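Local coordinates for D-alanyl-D-alanine carboxypeptidase DacB2 (Mycobacterium tuberculosis H37Rv, PDB 4RYE), which shows D,D-carboxypeptidase activity in vitro and probably cleaves the terminal D-Ala-D-Ala of peptidoglycan stem peptides in cell wall biogenesis, at residues G18-W23 against P244-Q249; A215-V220 against G237-G242; R92-G97 against N108-M113. All blocks are in the same frame, centred on the assembly; numbering follows the deposited sequence.

Contact 1. Residues G18-W23 against P244-Q249; sequences GPAQTW and PTYWDQ
The buried side-chain amide of Gln249 reaches out of the first turn of its helix to take the main-chain N-H of Ala20. Gln249 OE1 accepts from Ala20 N at 2.8 Å, with an N-H...O angle of 163°, in the carbonyl plane and on a lone pair. The chain can span the gap because CG stands anti to the backbone N (chi1 168°) and continues extended to the amide. Pro19 slides past it in the opposite direction, its CD 3.1 Å from Gln249 OE1, while Gln249 NE2 lies 3.4 Å from Gly18 CA, where the absence of a side chain lets the amide come close.

Pro19 CG also meets the edge of the Tyr246 ring, at CD1, 3.6 Å away. The small Ala20 CB sits 3.6 Å from Tyr246 OH, and that hydroxyl has a weak hydrogen bond to Lys217 O. The helix itself starts with a capping box: Thr245 OG1 accepts from Asp248 N and Asp248 OD2 from Thr245 N. Met234 on strand 228-237 touches Ala20, Tyr246 and Gln249, so the C-terminal helix lies against the antiparallel sheet, as in the penicillin-binding protein and beta-lactamase fold.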
ATOM      1  N   GLY A  18       7.714 -18.865  -1.800  1.00 28.85           N
ATOM      2  CA  GLY A  18       7.865 -17.587  -2.477  1.00 31.06           C
ATOM      3  C   GLY A  18       8.859 -16.690  -1.764  1.00 30.47           C
ATOM      4  O   GLY A  18       9.315 -17.017  -0.668  1.00 29.45           O
ATOM      5  N   PRO A  19       9.204 -15.552  -2.385  1.00 28.89           N
ATOM      6  CA  PRO A  19      10.222 -14.645  -1.843  1.00 29.72           C
ATOM      7  C   PRO A  19       9.812 -13.934  -0.554  1.00 26.87           C
ATOM      8  O   PRO A  19      10.693 -13.583   0.231  1.00 23.01           O
ATOM      9  CB  PRO A  19      10.411 -13.618  -2.969  1.00 31.02           C
ATOM     10  CG  PRO A  19       9.146 -13.691  -3.776  1.00 29.71           C
ATOM     11  CD  PRO A  19       8.768 -15.144  -3.731  1.00 30.04           C
ATOM     12  N   ALA A  20       8.516 -13.707  -0.343  1.00 21.85           N
ATOM     13  CA  ALA A  20       8.061 -12.973   0.844  1.00 26.80           C
ATOM     14  C   ALA A  20       8.307 -13.778   2.118  1.00 23.85           C
ATOM     15  O   ALA A  20       7.917 -14.937   2.198  1.00 27.75           O
ATOM     16  CB  ALA A  20       6.575 -12.612   0.728  1.00 21.04           C
ATOM     17  N   GLN A  21       8.945 -13.172   3.118  1.00 18.74           N
ATOM     18  CA  GLN A  21       9.204 -13.902   4.361  1.00 25.04           C
ATOM     19  C   GLN A  21       8.025 -13.873   5.346  1.00 22.03           C
ATOM     20  O   GLN A  21       7.907 -14.766   6.181  1.00 20.85           O
ATOM     21  CB  GLN A  21      10.514 -13.456   5.023  1.00 27.65           C
ATOM     22  CG  GLN A  21      11.757 -13.894   4.243  1.00 34.59           C
ATOM     23  CD  GLN A  21      11.807 -15.392   4.041  1.00 47.76           C
ATOM     24  OE1 GLN A  21      12.115 -16.140   4.968  1.00 54.96           O
ATOM     25  NE2 GLN A  21      11.488 -15.843   2.829  1.00 45.69           N
ATOM     26  N   THR A  22       7.171 -12.851   5.264  1.00 18.90           N
ATOM     27  CA  THR A  22       5.887 -12.889   5.967  1.00 20.25           C
ATOM     28  C   THR A  22       4.791 -12.513   4.991  1.00 18.24           C
ATOM     29  O   THR A  22       5.032 -11.758   4.063  1.00 20.99           O
ATOM     30  CB  THR A  22       5.803 -11.908   7.161  1.00 19.24           C
ATOM     31  OG1 THR A  22       5.560 -10.584   6.672  1.00 21.55           O
ATOM     32  CG2 THR A  22       7.094 -11.948   8.017  1.00 15.40           C
ATOM     33  N   TRP A  23       3.591 -13.040   5.199  1.00 16.18           N
ATOM     34  CA  TRP A  23       2.469 -12.728   4.320  1.00 14.25           C
ATOM     35  C   TRP A  23       1.174 -13.180   4.979  1.00 12.32           C
ATOM     36  O   TRP A  23       1.197 -13.915   5.978  1.00 17.64           O
ATOM     37  CB  TRP A  23       2.644 -13.373   2.926  1.00 15.12           C
ATOM     38  CG  TRP A  23       2.977 -14.853   2.956  1.00 17.98           C
ATOM     39  CD1 TRP A  23       4.219 -15.420   2.841  1.00 21.21           C
ATOM     40  CD2 TRP A  23       2.056 -15.942   3.103  1.00 19.07           C
ATOM     41  NE1 TRP A  23       4.124 -16.785   2.918  1.00 21.75           N
ATOM     42  CE2 TRP A  23       2.808 -17.132   3.084  1.00 22.19           C
ATOM     43  CE3 TRP A  23       0.669 -16.022   3.260  1.00 22.87           C
ATOM     44  CZ2 TRP A  23       2.217 -18.394   3.212  1.00 24.14           C
ATOM     45  CZ3 TRP A  23       0.082 -17.276   3.391  1.00 21.93           C
ATOM     46  CH2 TRP A  23       0.854 -18.440   3.369  1.00 24.76           C
ATOM     47  N   PRO A 244      10.394 -17.231  -8.100  1.00 37.41           N
ATOM     48  CA  PRO A 244       9.170 -16.453  -8.328  1.00 31.35           C
ATOM     49  C   PRO A 244       9.408 -14.986  -7.996  1.00 30.65           C
ATOM     50  O   PRO A 244      10.159 -14.695  -7.061  1.00 31.34           O
ATOM     51  CB  PRO A 244       8.177 -17.052  -7.326  1.00 31.22           C
ATOM     52  CG  PRO A 244       8.725 -18.423  -7.000  1.00 33.69           C
ATOM     53  CD  PRO A 244      10.216 -18.278  -7.077  1.00 36.62           C
ATOM     54  N   THR A 245       8.795 -14.082  -8.757  1.00 29.21           N
ATOM     55  CA  THR A 245       8.845 -12.652  -8.465  1.00 29.37           C
ATOM     56  C   THR A 245       7.745 -12.312  -7.482  1.00 23.61           C
ATOM     57  O   THR A 245       6.926 -13.165  -7.138  1.00 21.98           O
ATOM     58  CB  THR A 245       8.596 -11.815  -9.727  1.00 31.78           C
ATOM     59  OG1 THR A 245       7.259 -12.054 -10.190  1.00 33.21           O
ATOM     60  CG2 THR A 245       9.591 -12.177 -10.819  1.00 34.78           C
ATOM     61  N   TYR A 246       7.695 -11.063  -7.032  1.00 22.57           N
ATOM     62  CA  TYR A 246       6.626 -10.676  -6.134  1.00 24.17           C
ATOM     63  C   TYR A 246       5.283 -10.745  -6.858  1.00 28.95           C
ATOM     64  O   TYR A 246       4.262 -11.058  -6.245  1.00 25.03           O
ATOM     65  CB  TYR A 246       6.877  -9.284  -5.530  1.00 24.51           C
ATOM     66  CG  TYR A 246       7.169  -9.316  -4.039  1.00 22.59           C
ATOM     67  CD1 TYR A 246       8.033 -10.266  -3.497  1.00 28.28           C
ATOM     68  CD2 TYR A 246       6.594  -8.391  -3.175  1.00 21.49           C
ATOM     69  CE1 TYR A 246       8.304 -10.300  -2.131  1.00 22.83           C
ATOM     70  CE2 TYR A 246       6.863  -8.414  -1.809  1.00 20.37           C
ATOM     71  CZ  TYR A 246       7.715  -9.371  -1.295  1.00 24.37           C
ATOM     72  OH  TYR A 246       7.986  -9.401   0.061  1.00 25.22           O
ATOM     73  N   TRP A 247       5.279 -10.474  -8.161  1.00 27.34           N
ATOM     74  CA  TRP A 247       4.027 -10.521  -8.917  1.00 23.50           C
ATOM     75  C   TRP A 247       3.531 -11.956  -9.014  1.00 23.19           C
ATOM     76  O   TRP A 247       2.320 -12.206  -8.951  1.00 23.24           O
ATOM     77  CB  TRP A 247       4.178  -9.928 -10.328  1.00 26.98           C
ATOM     78  CG  TRP A 247       4.676  -8.498 -10.378  1.00 30.55           C
ATOM     79  CD1 TRP A 247       5.756  -8.035 -11.074  1.00 32.63           C
ATOM     80  CD2 TRP A 247       4.111  -7.356  -9.708  1.00 31.37           C
ATOM     81  NE1 TRP A 247       5.902  -6.681 -10.877  1.00 37.14           N
ATOM     82  CE2 TRP A 247       4.906  -6.240 -10.044  1.00 35.60           C
ATOM     83  CE3 TRP A 247       3.017  -7.170  -8.857  1.00 30.80           C
ATOM     84  CZ2 TRP A 247       4.636  -4.955  -9.563  1.00 38.71           C
ATOM     85  CZ3 TRP A 247       2.751  -5.891  -8.377  1.00 34.90           C
ATOM     86  CH2 TRP A 247       3.556  -4.803  -8.736  1.00 32.37           C
ATOM     87  N   ASP A 248       4.476 -12.885  -9.179  1.00 20.19           N
ATOM     88  CA  ASP A 248       4.183 -14.315  -9.245  1.00 26.31           C
ATOM     89  C   ASP A 248       3.548 -14.803  -7.946  1.00 26.38           C
ATOM     90  O   ASP A 248       2.501 -15.459  -7.962  1.00 26.30           O
ATOM     91  CB  ASP A 248       5.460 -15.130  -9.535  1.00 25.44           C
ATOM     92  CG  ASP A 248       5.940 -14.995 -10.975  1.00 32.72           C
ATOM     93  OD1 ASP A 248       5.103 -14.767 -11.874  1.00 40.61           O
ATOM     94  OD2 ASP A 248       7.162 -15.133 -11.207  1.00 30.20           O
ATOM     95  N   GLN A 249       4.183 -14.483  -6.821  1.00 24.07           N
ATOM     96  CA  GLN A 249       3.720 -14.972  -5.528  1.00 22.61           C
ATOM     97  C   GLN A 249       2.372 -14.361  -5.152  1.00 21.29           C
ATOM     98  O   GLN A 249       1.545 -15.016  -4.525  1.00 17.89           O
ATOM     99  CB  GLN A 249       4.769 -14.726  -4.431  1.00 23.96           C
ATOM    100  CG  GLN A 249       4.251 -14.951  -3.009  1.00 18.44           C
ATOM    101  CD  GLN A 249       5.367 -15.024  -1.970  1.00 25.99           C
ATOM    102  OE1 GLN A 249       6.333 -14.259  -2.014  1.00 25.35           O
ATOM    103  NE2 GLN A 249       5.244 -15.961  -1.038  1.00 28.20           N
TER

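Contact 2. Residues A215-V220 against G237-G242; sequences ARKTFV and GLVKEG
Arg216 and Leu238 pack side chain to side chain beside an antiparallel hydrogen-bonded pair, Lys217 with Gly237, at the open end of the beta hairpin formed by strands 218-225 and 228-237, in the fold shared by penicillin-binding proteins and serine beta-lactamases. Lys217 N donates to Gly237 O at 2.9 Å, and the return bond from Gly237 N to Lys217 O is weak at 3.3 Å. The chain turns a corner at Lys217, and the pairing of 215-220 with 237-242 is confined to this one bridge. Gly237 takes part through its main chain, its O lined by Arg216 CB and by Lys217 CB and CG.

Arg216 can be followed outward. Its CB lies 3.4 Å from Gly237 O, beside the bridge. With CG anti to the carbonyl carbon (chi1 -62°) and the chain extended as far as NE, the aliphatic part runs across Leu238 at about a right angle. CG meets Leu238 CD2 at 3.9 Å, CD rests on Leu238 CG at 3.7 Å, and NE comes near Leu238 CD1. At the tip, that same methyl lies over one face of the guanidinium, offset toward its rim, near CZ and NH1. A long arginine fits such a surface position: its methylenes pack against leucine while its charged end is carried outward. The same residue also touches Tyr236 on strand 228-237.

Lys217 behaves differently. Its CB and CG both lie against the Gly237 carbonyl oxygen, and its chain bends at chi3 (61°) beyond them. Tyr211 of strand 204-212 also touches this side chain. Beta-branched Val239 offers a methyl to its aliphatic part, and Lys217 CD stands 4.1 Å from Val239 CG2.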
ATOM      1  N   ALA A 215      13.530  -2.570   4.497  1.00 23.20           N
ATOM      2  CA  ALA A 215      12.253  -3.267   4.356  1.00 21.56           C
ATOM      3  C   ALA A 215      12.329  -4.463   3.425  1.00 24.46           C
ATOM      4  O   ALA A 215      11.487  -5.370   3.500  1.00 24.92           O
ATOM      5  CB  ALA A 215      11.181  -2.308   3.846  1.00 20.56           C
ATOM      6  N   ARG A 216      13.316  -4.450   2.536  1.00 22.81           N
ATOM      7  CA  ARG A 216      13.299  -5.310   1.353  1.00 26.13           C
ATOM      8  C   ARG A 216      11.986  -5.065   0.591  1.00 25.61           C
ATOM      9  O   ARG A 216      11.477  -3.940   0.598  1.00 24.06           O
ATOM     10  CB  ARG A 216      13.529  -6.779   1.734  1.00 27.76           C
ATOM     11  CG  ARG A 216      14.895  -6.983   2.391  1.00 27.81           C
ATOM     12  CD  ARG A 216      15.133  -8.394   2.885  1.00 32.87           C
ATOM     13  NE  ARG A 216      16.450  -8.474   3.510  1.00 35.83           N
ATOM     14  CZ  ARG A 216      17.040  -9.596   3.904  1.00 41.17           C
ATOM     15  NH1 ARG A 216      16.431 -10.763   3.744  1.00 38.57           N
ATOM     16  NH2 ARG A 216      18.247  -9.543   4.457  1.00 41.66           N
ATOM     17  N   LYS A 217      11.429  -6.077  -0.065  1.00 20.99           N
ATOM     18  CA  LYS A 217      10.221  -5.832  -0.871  1.00 21.75           C
ATOM     19  C   LYS A 217       8.959  -5.982  -0.057  1.00 19.08           C
ATOM     20  O   LYS A 217       8.818  -6.940   0.704  1.00 18.62           O
ATOM     21  CB  LYS A 217      10.151  -6.775  -2.078  1.00 23.05           C
ATOM     22  CG  LYS A 217      11.383  -6.752  -2.972  1.00 26.05           C
ATOM     23  CD  LYS A 217      11.107  -7.436  -4.305  1.00 32.26           C
ATOM     24  CE  LYS A 217       9.995  -6.698  -5.028  1.00 37.30           C
ATOM     25  NZ  LYS A 217       9.857  -7.091  -6.439  1.00 47.05           N
ATOM     26  N   THR A 218       8.031  -5.039  -0.210  1.00 19.62           N
ATOM     27  CA  THR A 218       6.729  -5.160   0.442  1.00 16.17           C
ATOM     28  C   THR A 218       5.597  -4.989  -0.575  1.00 15.50           C
ATOM     29  O   THR A 218       5.778  -4.395  -1.638  1.00 17.80           O
ATOM     30  CB  THR A 218       6.555  -4.136   1.582  1.00 20.64           C
ATOM     31  OG1 THR A 218       6.685  -2.810   1.052  1.00 16.97           O
ATOM     32  CG2 THR A 218       7.602  -4.345   2.681  1.00 22.49           C
ATOM     33  N   PHE A 219       4.421  -5.491  -0.233  1.00 15.25           N
ATOM     34  CA  PHE A 219       3.266  -5.340  -1.093  1.00 15.82           C
ATOM     35  C   PHE A 219       2.012  -5.591  -0.289  1.00 17.30           C
ATOM     36  O   PHE A 219       1.989  -6.449   0.600  1.00 17.99           O
ATOM     37  CB  PHE A 219       3.325  -6.317  -2.277  1.00 21.14           C
ATOM     38  CG  PHE A 219       2.091  -6.287  -3.146  1.00 19.12           C
ATOM     39  CD1 PHE A 219       1.928  -5.295  -4.101  1.00 21.13           C
ATOM     40  CD2 PHE A 219       1.100  -7.247  -3.006  1.00 17.60           C
ATOM     41  CE1 PHE A 219       0.795  -5.256  -4.905  1.00 21.83           C
ATOM     42  CE2 PHE A 219      -0.040  -7.215  -3.798  1.00 19.92           C
ATOM     43  CZ  PHE A 219      -0.192  -6.218  -4.750  1.00 21.26           C
ATOM     44  N   VAL A 220       0.978  -4.824  -0.602  1.00 16.05           N
ATOM     45  CA  VAL A 220      -0.355  -5.067  -0.080  1.00 14.50           C
ATOM     46  C   VAL A 220      -1.315  -4.833  -1.239  1.00 12.07           C
ATOM     47  O   VAL A 220      -1.099  -3.952  -2.060  1.00 16.72           O
ATOM     48  CB  VAL A 220      -0.690  -4.152   1.131  1.00 16.18           C
ATOM     49  CG1 VAL A 220      -0.664  -2.660   0.735  1.00 14.37           C
ATOM     50  CG2 VAL A 220      -2.035  -4.531   1.719  1.00 14.27           C
ATOM     51  N   GLY A 237      10.857  -9.423   1.579  1.00 24.74           N
ATOM     52  CA  GLY A 237      11.215 -10.434   0.602  1.00 22.20           C
ATOM     53  C   GLY A 237      12.217  -9.972  -0.425  1.00 26.14           C
ATOM     54  O   GLY A 237      12.310  -8.779  -0.723  1.00 27.32           O
ATOM     55  N   LEU A 238      12.985 -10.921  -0.956  1.00 26.57           N
ATOM     56  CA  LEU A 238      13.898 -10.643  -2.047  1.00 34.46           C
ATOM     57  C   LEU A 238      13.743 -11.713  -3.121  1.00 33.18           C
ATOM     58  O   LEU A 238      13.724 -12.908  -2.817  1.00 36.90           O
ATOM     59  CB  LEU A 238      15.344 -10.598  -1.546  1.00 40.63           C
ATOM     60  CG  LEU A 238      15.696  -9.428  -0.627  1.00 43.50           C
ATOM     61  CD1 LEU A 238      17.121  -9.549  -0.112  1.00 45.50           C
ATOM     62  CD2 LEU A 238      15.486  -8.096  -1.334  1.00 43.92           C
ATOM     63  N   VAL A 239      13.630 -11.279  -4.373  1.00 34.98           N
ATOM     64  CA  VAL A 239      13.490 -12.203  -5.494  1.00 37.36           C
ATOM     65  C   VAL A 239      14.837 -12.790  -5.909  1.00 42.78           C
ATOM     66  O   VAL A 239      15.802 -12.061  -6.139  1.00 47.46           O
ATOM     67  CB  VAL A 239      12.834 -11.524  -6.711  1.00 38.35           C
ATOM     68  CG1 VAL A 239      12.708 -12.511  -7.869  1.00 41.90           C
ATOM     69  CG2 VAL A 239      11.477 -10.974  -6.333  1.00 32.57           C
ATOM     70  N   LYS A 240      14.902 -14.113  -5.994  1.00 47.10           N
ATOM     71  CA  LYS A 240      16.116 -14.788  -6.446  1.00 48.18           C
ATOM     72  C   LYS A 240      16.042 -15.050  -7.949  1.00 47.24           C
ATOM     73  O   LYS A 240      14.949 -15.213  -8.499  1.00 43.71           O
ATOM     74  CB  LYS A 240      16.300 -16.096  -5.674  1.00 50.29           C
ATOM     75  CG  LYS A 240      16.269 -15.893  -4.164  1.00 54.28           C
ATOM     76  CD  LYS A 240      16.067 -17.199  -3.409  1.00 60.39           C
ATOM     77  CE  LYS A 240      15.719 -16.944  -1.938  1.00 64.35           C
ATOM     78  NZ  LYS A 240      14.341 -16.366  -1.743  1.00 62.78           N
ATOM     79  N   GLU A 241      17.199 -15.070  -8.608  1.00 50.53           N
ATOM     80  CA  GLU A 241      17.269 -15.381 -10.034  1.00 51.74           C
ATOM     81  C   GLU A 241      16.548 -16.699 -10.318  1.00 49.60           C
ATOM     82  O   GLU A 241      16.784 -17.704  -9.644  1.00 47.97           O
ATOM     83  CB  GLU A 241      18.727 -15.462 -10.505  1.00 52.08           C
ATOM     84  N   GLY A 242      15.644 -16.681 -11.292  1.00 46.07           N
ATOM     85  CA  GLY A 242      14.888 -17.869 -11.646  1.00 50.22           C
ATOM     86  C   GLY A 242      13.930 -18.329 -10.561  1.00 51.58           C
ATOM     87  O   GLY A 242      13.404 -19.441 -10.617  1.00 52.70           O
TER

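Contact 3. Residues R92-G97 against N108-M113; sequences RQLLDG and NTLAHM
Leu94 presses its branched end against Thr109, Leu110 and Met113 of the facing helix. Its CD1 touches Thr109 CG2 at 3.6 Å and also the selenium of Met113 (selenomethionine here), with Leu94 CD1 to Met113 SE 3.9 Å. Nearer the backbone, Leu94 CB meets Leu110 CD2 at 3.7 Å. The next residue, Leu95, brings its CD2 to 3.9 Å from Leu110 CD1, the two side chains crossing at about a right angle. Leucine suits position 94, since its forked end sets two methyls against the facing helix, CD2 lying near Thr109 CB.

Thr109 presents its methyl because CG2 stands anti to the backbone N, while OG1 (chi1 -49°) turns beside that N and hydrogen-bonds to Asp105 O within its own helix. Its polar end is thereby satisfied inside a buried interface.

The two segments run roughly antiparallel, at 145°, their axes 9.9 Å apart at closest approach, and belong to helices 91-100 and 104-113 in the helical part of the fold shared by penicillin-binding proteins and serine beta-lactamases. The short link between them carries Ser102, an active-site residue by similarity.

Further out, Val67 of strand 66-68 touches Leu94, Thr109 and Met113, and Leu95 packs on Ala54, Ala57 and Leu58 of helix 50-60. On the far flank of helix 91-100, Arg92 NE forms a salt bridge with Asp96 OD1, and Arg92 NH2 makes another with Glu177.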
ATOM      1  N   ARG A  92      -6.037  15.698  -5.038  1.00 20.82           N
ATOM      2  CA  ARG A  92      -6.293  14.566  -5.931  1.00 19.83           C
ATOM      3  C   ARG A  92      -5.048  14.273  -6.769  1.00 20.18           C
ATOM      4  O   ARG A  92      -4.614  13.122  -6.873  1.00 21.41           O
ATOM      5  CB  ARG A  92      -7.495  14.840  -6.846  1.00 20.72           C
ATOM      6  CG  ARG A  92      -7.751  13.752  -7.903  1.00 18.62           C
ATOM      7  CD  ARG A  92      -7.971  12.406  -7.227  1.00 22.99           C
ATOM      8  NE  ARG A  92      -8.120  11.284  -8.154  1.00 26.07           N
ATOM      9  CZ  ARG A  92      -9.295  10.781  -8.533  1.00 32.25           C
ATOM     10  NH1 ARG A  92     -10.428  11.313  -8.084  1.00 29.08           N
ATOM     11  NH2 ARG A  92      -9.339   9.752  -9.367  1.00 30.89           N
ATOM     12  N   GLN A  93      -4.469  15.318  -7.343  1.00 20.52           N
ATOM     13  CA  GLN A  93      -3.258  15.170  -8.141  1.00 21.24           C
ATOM     14  C   GLN A  93      -2.158  14.538  -7.304  1.00 24.70           C
ATOM     15  O   GLN A  93      -1.443  13.662  -7.778  1.00 18.47           O
ATOM     16  CB  GLN A  93      -2.794  16.523  -8.693  1.00 20.84           C
ATOM     17  CG  GLN A  93      -3.641  17.054  -9.846  1.00 21.28           C
ATOM     18  CD  GLN A  93      -3.431  18.535 -10.118  1.00 24.01           C
ATOM     19  OE1 GLN A  93      -2.860  19.266  -9.306  1.00 22.36           O
ATOM     20  NE2 GLN A  93      -3.892  18.983 -11.275  1.00 27.70           N
ATOM     21  N   LEU A  94      -2.028  14.977  -6.055  1.00 20.24           N
ATOM     22  CA  LEU A  94      -0.972  14.456  -5.194  1.00 22.89           C
ATOM     23  C   LEU A  94      -1.249  13.008  -4.808  1.00 19.84           C
ATOM     24  O   LEU A  94      -0.319  12.200  -4.724  1.00 17.84           O
ATOM     25  CB  LEU A  94      -0.762  15.346  -3.958  1.00 17.40           C
ATOM     26  CG  LEU A  94      -0.219  16.764  -4.209  1.00 21.38           C
ATOM     27  CD1 LEU A  94      -0.181  17.604  -2.924  1.00 18.66           C
ATOM     28  CD2 LEU A  94       1.160  16.694  -4.830  1.00 19.31           C
ATOM     29  N   LEU A  95      -2.524  12.670  -4.598  1.00 15.89           N
ATOM     30  CA  LEU A  95      -2.901  11.295  -4.260  1.00 17.64           C
ATOM     31  C   LEU A  95      -2.661  10.334  -5.432  1.00 20.14           C
ATOM     32  O   LEU A  95      -2.262   9.184  -5.223  1.00 18.90           O
ATOM     33  CB  LEU A  95      -4.363  11.215  -3.796  1.00 16.54           C
ATOM     34  CG  LEU A  95      -4.617  11.673  -2.364  1.00 22.08           C
ATOM     35  CD1 LEU A  95      -6.107  11.875  -2.114  1.00 23.66           C
ATOM     36  CD2 LEU A  95      -4.057  10.647  -1.405  1.00 23.14           C
ATOM     37  N   ASP A  96      -2.898  10.804  -6.654  1.00 21.93           N
ATOM     38  CA  ASP A  96      -2.564  10.024  -7.847  1.00 23.20           C
ATOM     39  C   ASP A  96      -1.068   9.780  -7.917  1.00 20.94           C
ATOM     40  O   ASP A  96      -0.631   8.662  -8.186  1.00 20.02           O
ATOM     41  CB  ASP A  96      -3.010  10.742  -9.131  1.00 18.45           C
ATOM     42  CG  ASP A  96      -4.522  10.740  -9.309  1.00 32.83           C
ATOM     43  OD1 ASP A  96      -5.193   9.870  -8.720  1.00 30.97           O
ATOM     44  OD2 ASP A  96      -5.041  11.610 -10.043  1.00 36.33           O
ATOM     45  N   GLY A  97      -0.284  10.836  -7.693  1.00 19.93           N
ATOM     46  CA  GLY A  97       1.165  10.719  -7.677  1.00 19.01           C
ATOM     47  C   GLY A  97       1.611   9.759  -6.588  1.00 18.40           C
ATOM     48  O   GLY A  97       2.482   8.899  -6.812  1.00 19.15           O
ATOM     49  N   ASN A 108       5.415  13.942   0.650  1.00 19.30           N
ATOM     50  CA  ASN A 108       5.842  15.069   1.465  1.00 24.70           C
ATOM     51  C   ASN A 108       4.988  16.322   1.238  1.00 25.42           C
ATOM     52  O   ASN A 108       4.826  17.144   2.145  1.00 20.99           O
ATOM     53  CB  ASN A 108       7.343  15.342   1.277  1.00 26.72           C
ATOM     54  CG  ASN A 108       8.204  14.198   1.798  1.00 26.73           C
ATOM     55  OD1 ASN A 108       7.790  13.462   2.698  1.00 27.54           O
ATOM     56  ND2 ASN A 108       9.387  14.034   1.228  1.00 27.36           N
ATOM     57  N   THR A 109       4.429  16.455   0.040  1.00 20.35           N
ATOM     58  CA  THR A 109       3.595  17.607  -0.276  1.00 20.64           C
ATOM     59  C   THR A 109       2.201  17.438   0.328  1.00 19.45           C
ATOM     60  O   THR A 109       1.580  18.408   0.756  1.00 21.62           O
ATOM     61  CB  THR A 109       3.532  17.880  -1.797  1.00 22.67           C
ATOM     62  OG1 THR A 109       4.863  17.877  -2.334  1.00 25.92           O
ATOM     63  CG2 THR A 109       2.910  19.254  -2.075  1.00 21.76           C
ATOM     64  N   LEU A 110       1.719  16.202   0.384  1.00 18.23           N
ATOM     65  CA  LEU A 110       0.499  15.911   1.127  1.00 17.29           C
ATOM     66  C   LEU A 110       0.706  16.181   2.614  1.00 17.53           C
ATOM     67  O   LEU A 110      -0.169  16.724   3.274  1.00 19.22           O
ATOM     68  CB  LEU A 110       0.070  14.460   0.914  1.00 16.16           C
ATOM     69  CG  LEU A 110      -0.627  14.194  -0.425  1.00 21.72           C
ATOM     70  CD1 LEU A 110      -0.786  12.690  -0.670  1.00 20.44           C
ATOM     71  CD2 LEU A 110      -1.985  14.903  -0.497  1.00 20.43           C
ATOM     72  N   ALA A 111       1.876  15.820   3.134  1.00 20.41           N
ATOM     73  CA  ALA A 111       2.180  16.069   4.542  1.00 19.69           C
ATOM     74  C   ALA A 111       2.190  17.568   4.828  1.00 25.67           C
ATOM     75  O   ALA A 111       1.792  18.002   5.906  1.00 22.77           O
ATOM     76  CB  ALA A 111       3.510  15.444   4.927  1.00 22.16           C
ATOM     77  N   HIS A 112       2.658  18.348   3.857  1.00 24.03           N
ATOM     78  CA  HIS A 112       2.593  19.809   3.913  1.00 24.52           C
ATOM     79  C   HIS A 112       1.137  20.264   4.109  1.00 22.51           C
ATOM     80  O   HIS A 112       0.848  21.034   5.034  1.00 23.64           O
ATOM     81  CB  HIS A 112       3.233  20.402   2.639  1.00 26.02           C
ATOM     82  CG  HIS A 112       3.177  21.898   2.537  1.00 28.92           C
ATOM     83  ND1 HIS A 112       3.877  22.595   1.574  1.00 36.24           N
ATOM     84  CD2 HIS A 112       2.494  22.827   3.250  1.00 27.15           C
ATOM     85  CE1 HIS A 112       3.634  23.887   1.703  1.00 37.49           C
ATOM     86  NE2 HIS A 112       2.794  24.056   2.706  1.00 36.11           N
HETATM   87  N   MSE A 113       0.230  19.789   3.256  1.00 20.30           N
HETATM   88  CA  MSE A 113      -1.198  20.113   3.381  1.00 26.32           C
HETATM   89  C   MSE A 113      -1.791  19.678   4.718  1.00 26.27           C
HETATM   90  O   MSE A 113      -2.738  20.279   5.201  1.00 25.33           O
HETATM   91  CB  MSE A 113      -2.013  19.468   2.255  1.00 24.65           C
HETATM   92  CG  MSE A 113      -1.606  19.917   0.876  1.00 29.26           C
HETATM   93 SE   MSE A 113      -2.783  19.228  -0.539  0.68 28.12          SE
HETATM   94  CE  MSE A 113      -4.382  20.207   0.006  1.00 28.97           C
TER

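Contacts 1 and 2 are neighbours, their centres about 6 Å apart, and both reach the large antiparallel sheet. They touch directly where Pro19 CB packs on Leu238 O and Pro244 O lies against Val239 CG1. Contact 3 is about 30 Å from contact 1 and 27 Å from contact 2, centre to centre. Along the chain, contact 1 encloses the other two, and contact 3 closes before contact 2 opens. The sheet region carrying contacts 1 and 2 and the helical part carrying contact 3 thus lie on opposite sides of the chain's centre. Ser47, Lys50 and Ser102, placed in the active site by inference or similarity, come from the chain between the segments of contact 1.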